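Local coordinates for ribonuclease P protein component 3 (Thermococcus kodakarensis KOD1, PDB 3WYZ), which probably serves as a protein subunit of ribonuclease P, the RNA-based enzyme that cleaves the 5' ends of precursor tRNAs, at residues Leu156-Lys167 against Leu194-Glu204. Residues are numbered along the deposited sequence; the frame is centred on the assembly and turned at random.
Sequences LRFMMKTWQLVK and LGINIGMEIPE
L194 opens the contact from helix 188-198, its CD1 lying 4.2 Å from SD of M159, while M160 reaches over to the end of that helix, its CE 3.4 Å from the backbone O of N197. I198 is the knob, set among L156, M159, M160 and W163 where segments 156-167 and 194-198 cross at -82°. Its chi1 of -63° turns CG1 beside the backbone N and, with chi2 -48°, brings CD1 between CD2 of L156 and CB of M159, 3.3 Å from the latter, a tight fit; CG2 packs on CB of W163, 3.5 Å away. G199 then ends the helix in a Schellman motif, and its positive phi suits glycine. The turn delivers M200 to one face of the W163 indole: in one of two modelled conformers, CG sits 3.8 Å from the six-membered ring's centroid, a CH-pi contact, and SD follows as a Met-aromatic partner. E204's carboxylate stands at the indole edge, perpendicular to the ring; its OE1 also accepts from the backbone N of E201, the N-cap of helix 202-209, 2.7 Å away. A leucine replacing W163 would probably leave M200 without its aromatic partner and open a gap beside E204. Cohesion rests mainly on apolar and aromatic contact; the K167 and E204 charges lie nearby without touching.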
loop_
_atom_site.group_PDB
_atom_site.type_symbol
_atom_site.label_atom_id
_atom_site.label_comp_id
_atom_site.label_asym_id
_atom_site.label_seq_id
_atom_site.Cartn_x
_atom_site.Cartn_y
_atom_site.Cartn_z
ATOM N N LEU A 156 8.562 -3.652 13.300
ATOM C CA LEU A 156 9.424 -2.479 13.103
ATOM C C LEU A 156 10.778 -2.861 12.511
ATOM O O LEU A 156 11.283 -2.152 11.628
ATOM C CB LEU A 156 9.626 -1.703 14.407
ATOM C CG LEU A 156 8.426 -0.867 14.861
ATOM C CD1 LEU A 156 8.536 -0.489 16.335
ATOM C CD2 LEU A 156 8.258 0.380 14.007
ATOM N N ARG A 157 11.354 -3.975 12.976
ATOM C CA ARG A 157 12.607 -4.476 12.399
ATOM C C ARG A 157 12.457 -4.771 10.908
ATOM O O ARG A 157 13.331 -4.419 10.119
ATOM C CB ARG A 157 13.126 -5.725 13.134
ATOM C CG ARG A 157 13.814 -5.413 14.456
ATOM C CD ARG A 157 14.604 -6.585 15.041
ATOM N NE ARG A 157 13.907 -7.879 14.973
ATOM C CZ ARG A 157 14.053 -8.784 14.001
ATOM N NH1 ARG A 157 13.371 -9.920 14.056
ATOM N NH2 ARG A 157 14.865 -8.572 12.969
ATOM N N PHE A 158 11.351 -5.409 10.530
ATOM C CA PHE A 158 11.107 -5.766 9.132
ATOM C C PHE A 158 10.921 -4.529 8.272
ATOM O O PHE A 158 11.392 -4.480 7.137
ATOM C CB PHE A 158 9.873 -6.676 8.982
ATOM C CG PHE A 158 9.922 -7.930 9.819
ATOM C CD1 PHE A 158 11.125 -8.564 10.102
ATOM C CD2 PHE A 158 8.749 -8.482 10.311
ATOM C CE1 PHE A 158 11.155 -9.719 10.867
ATOM C CE2 PHE A 158 8.770 -9.630 11.078
ATOM C CZ PHE A 158 9.971 -10.253 11.356
ATOM N N MET A 159 10.218 -3.542 8.816
ATOM C CA MET A 159 10.017 -2.272 8.133
ATOM C C MET A 159 11.330 -1.516 7.949
ATOM O O MET A 159 11.531 -0.877 6.919
ATOM C CB MET A 159 9.033 -1.403 8.902
ATOM C CG MET A 159 7.600 -1.892 8.819
ATOM S SD MET A 159 6.479 -0.797 9.699
ATOM C CE MET A 159 4.923 -1.645 9.469
ATOM N N MET A 160 12.211 -1.590 8.944
ATOM C CA MET A 160 13.551 -1.013 8.842
ATOM C C MET A 160 14.374 -1.683 7.743
ATOM O O MET A 160 15.030 -0.993 6.972
ATOM C CB MET A 160 14.292 -1.109 10.179
ATOM C CG MET A 160 13.750 -0.179 11.253
ATOM S SD MET A 160 14.469 -0.500 12.876
ATOM C CE MET A 160 13.320 0.351 13.961
ATOM N N LYS A 161 14.340 -3.013 7.673
ATOM C CA LYS A 161 15.085 -3.752 6.642
ATOM C C LYS A 161 14.569 -3.417 5.240
ATOM O O LYS A 161 15.354 -3.211 4.315
ATOM C CB LYS A 161 15.005 -5.272 6.860
ATOM C CG LYS A 161 15.671 -5.779 8.136
ATOM C CD LYS A 161 16.285 -7.164 7.947
ATOM C CE LYS A 161 16.478 -7.901 9.270
ATOM N NZ LYS A 161 17.496 -8.992 9.172
ATOM N N THR A 162 13.249 -3.372 5.095
ATOM C CA THR A 162 12.624 -3.047 3.825
ATOM C C THR A 162 12.910 -1.601 3.415
ATOM O O THR A 162 13.167 -1.324 2.244
ATOM C CB THR A 162 11.106 -3.278 3.878
ATOM O OG1 THR A 162 10.839 -4.644 4.225
ATOM C CG2 THR A 162 10.469 -2.974 2.551
ATOM N N TRP A 163 12.860 -0.680 4.370
ATOM C CA TRP A 163 13.166 0.720 4.076
ATOM C C TRP A 163 14.594 0.879 3.547
ATOM O O TRP A 163 14.812 1.562 2.560
ATOM C CB TRP A 163 12.958 1.606 5.308
ATOM C CG TRP A 163 13.669 2.929 5.215
ATOM C CD1 TRP A 163 14.643 3.390 6.039
ATOM C CD2 TRP A 163 13.478 3.942 4.213
ATOM N NE1 TRP A 163 15.068 4.635 5.630
ATOM C CE2 TRP A 163 14.373 4.993 4.507
ATOM C CE3 TRP A 163 12.646 4.053 3.094
ATOM C CZ2 TRP A 163 14.451 6.157 3.733
ATOM C CZ3 TRP A 163 12.725 5.213 2.318
ATOM C CH2 TRP A 163 13.630 6.248 2.644
ATOM N N GLN A 164 15.558 0.241 4.203
ATOM C CA GLN A 164 16.969 0.349 3.821
ATOM C C GLN A 164 17.201 -0.139 2.391
ATOM O O GLN A 164 18.014 0.410 1.664
ATOM C CB GLN A 164 17.850 -0.451 4.789
ATOM C CG GLN A 164 17.938 0.135 6.195
ATOM C CD GLN A 164 18.528 -0.838 7.208
ATOM O OE1 GLN A 164 19.509 -1.521 6.928
ATOM N NE2 GLN A 164 17.934 -0.899 8.392
ATOM N N LEU A 165 16.480 -1.196 2.011
ATOM C CA LEU A 165 16.527 -1.743 0.651
ATOM C C LEU A 165 15.825 -0.814 -0.337
ATOM O O LEU A 165 16.389 -0.469 -1.367
ATOM C CB LEU A 165 15.876 -3.132 0.600
ATOM C CG LEU A 165 16.723 -4.274 1.163
ATOM C CD1 LEU A 165 15.875 -5.516 1.418
ATOM C CD2 LEU A 165 17.875 -4.592 0.224
ATOM N N VAL A 166 14.592 -0.431 -0.009
ATOM C CA VAL A 166 13.820 0.539 -0.785
ATOM C C VAL A 166 14.638 1.801 -1.071
ATOM O O VAL A 166 14.665 2.294 -2.203
ATOM C CB VAL A 166 12.516 0.926 -0.039
ATOM C CG1 VAL A 166 11.945 2.242 -0.539
ATOM C CG2 VAL A 166 11.470 -0.180 -0.155
ATOM N N LYS A 167 15.295 2.318 -0.041
ATOM C CA LYS A 167 16.078 3.535 -0.163
ATOM C C LYS A 167 17.290 3.354 -1.081
ATOM O O LYS A 167 17.578 4.225 -1.915
ATOM C CB LYS A 167 16.519 4.015 1.217
ATOM C CG LYS A 167 17.081 5.427 1.237
ATOM C CD LYS A 167 18.545 5.436 1.632
ATOM C CE LYS A 167 19.005 6.825 2.054
ATOM N NZ LYS A 167 20.198 6.755 2.948
ATOM N N LEU A 194 5.965 7.314 11.906
ATOM C CA LEU A 194 6.271 5.923 11.578
ATOM C C LEU A 194 7.494 5.873 10.669
ATOM O O LEU A 194 8.404 5.079 10.895
ATOM C CB LEU A 194 5.088 5.234 10.897
ATOM C CG LEU A 194 5.291 3.786 10.427
ATOM C CD1 LEU A 194 5.671 2.869 11.580
ATOM C CD2 LEU A 194 4.038 3.273 9.737
ATOM N N GLY A 195 7.515 6.728 9.648
ATOM C CA GLY A 195 8.671 6.839 8.764
ATOM C C GLY A 195 9.960 7.064 9.539
ATOM O O GLY A 195 10.934 6.333 9.367
ATOM N N ILE A 196 9.958 8.074 10.401
ATOM C CA ILE A 196 11.130 8.403 11.211
ATOM C C ILE A 196 11.532 7.226 12.111
ATOM O O ILE A 196 12.720 6.935 12.243
ATOM C CB ILE A 196 10.900 9.667 12.074
ATOM C CG1 ILE A 196 10.692 10.898 11.183
ATOM C CG2 ILE A 196 12.078 9.907 13.016
ATOM C CD1 ILE A 196 9.946 12.023 11.871
ATOM N N ASN A 197 10.552 6.548 12.711
ATOM C CA ASN A 197 10.824 5.344 13.516
ATOM C C ASN A 197 11.531 4.250 12.726
ATOM O O ASN A 197 12.383 3.545 13.257
ATOM C CB ASN A 197 9.528 4.756 14.082
ATOM C CG ASN A 197 8.962 5.569 15.226
ATOM O OD1 ASN A 197 9.381 6.699 15.478
ATOM N ND2 ASN A 197 7.990 4.993 15.925
ATOM N N ILE A 198 11.144 4.107 11.464
ATOM C CA ILE A 198 11.699 3.101 10.565
ATOM C C ILE A 198 13.066 3.516 10.027
ATOM O O ILE A 198 13.781 2.697 9.461
ATOM C CB ILE A 198 10.703 2.821 9.406
ATOM C CG1 ILE A 198 9.398 2.246 9.962
ATOM C CG2 ILE A 198 11.268 1.865 8.373
ATOM C CD1 ILE A 198 9.582 1.113 10.936
ATOM N N GLY A 199 13.432 4.782 10.199
ATOM C CA GLY A 199 14.751 5.273 9.801
ATOM C C GLY A 199 14.768 6.285 8.674
ATOM O O GLY A 199 15.835 6.578 8.131
ATOM N N MET A 200 13.597 6.817 8.317
ATOM C CA MET A 200 13.503 7.835 7.283
ATOM C C MET A 200 13.923 9.192 7.841
ATOM O O MET A 200 13.736 9.473 9.020
ATOM C CB MET A 200 12.074 7.914 6.740
ATOM C CG MET A 200 11.537 6.595 6.207
ATOM S SD MET A 200 9.931 6.769 5.414
ATOM C CE MET A 200 10.439 7.630 3.941
ATOM N N GLU A 201 14.498 10.027 6.990
ATOM C CA GLU A 201 14.774 11.406 7.362
ATOM C C GLU A 201 13.465 12.170 7.193
ATOM O O GLU A 201 12.507 11.660 6.599
ATOM C CB GLU A 201 15.870 12.023 6.481
ATOM C CG GLU A 201 17.205 11.281 6.498
ATOM C CD GLU A 201 17.916 11.310 7.845
ATOM O OE1 GLU A 201 17.530 12.106 8.729
ATOM O OE2 GLU A 201 18.884 10.534 8.014
ATOM N N ILE A 202 13.427 13.390 7.715
ATOM C CA ILE A 202 12.217 14.208 7.686
ATOM C C ILE A 202 11.682 14.433 6.257
ATOM O O ILE A 202 10.494 14.221 6.011
ATOM C CB ILE A 202 12.427 15.548 8.448
ATOM C CG1 ILE A 202 12.527 15.270 9.955
ATOM C CG2 ILE A 202 11.295 16.530 8.155
ATOM C CD1 ILE A 202 12.897 16.463 10.811
ATOM N N PRO A 203 12.547 14.858 5.314
ATOM C CA PRO A 203 12.061 15.062 3.943
ATOM C C PRO A 203 11.662 13.773 3.230
ATOM O O PRO A 203 10.783 13.801 2.367
ATOM C CB PRO A 203 13.251 15.716 3.231
ATOM C CG PRO A 203 14.441 15.380 4.060
ATOM C CD PRO A 203 13.942 15.303 5.471
ATOM N N GLU A 204 12.289 12.659 3.595
ATOM C CA GLU A 204 11.941 11.357 3.024
ATOM C C GLU A 204 10.549 10.932 3.477
ATOM O O GLU A 204 9.730 10.523 2.654
ATOM C CB GLU A 204 12.977 10.293 3.401
ATOM C CG GLU A 204 14.348 10.519 2.770
ATOM C CD GLU A 204 15.424 9.594 3.317
ATOM O OE1 GLU A 204 15.443 9.345 4.539
ATOM O OE2 GLU A 204 16.262 9.114 2.526
#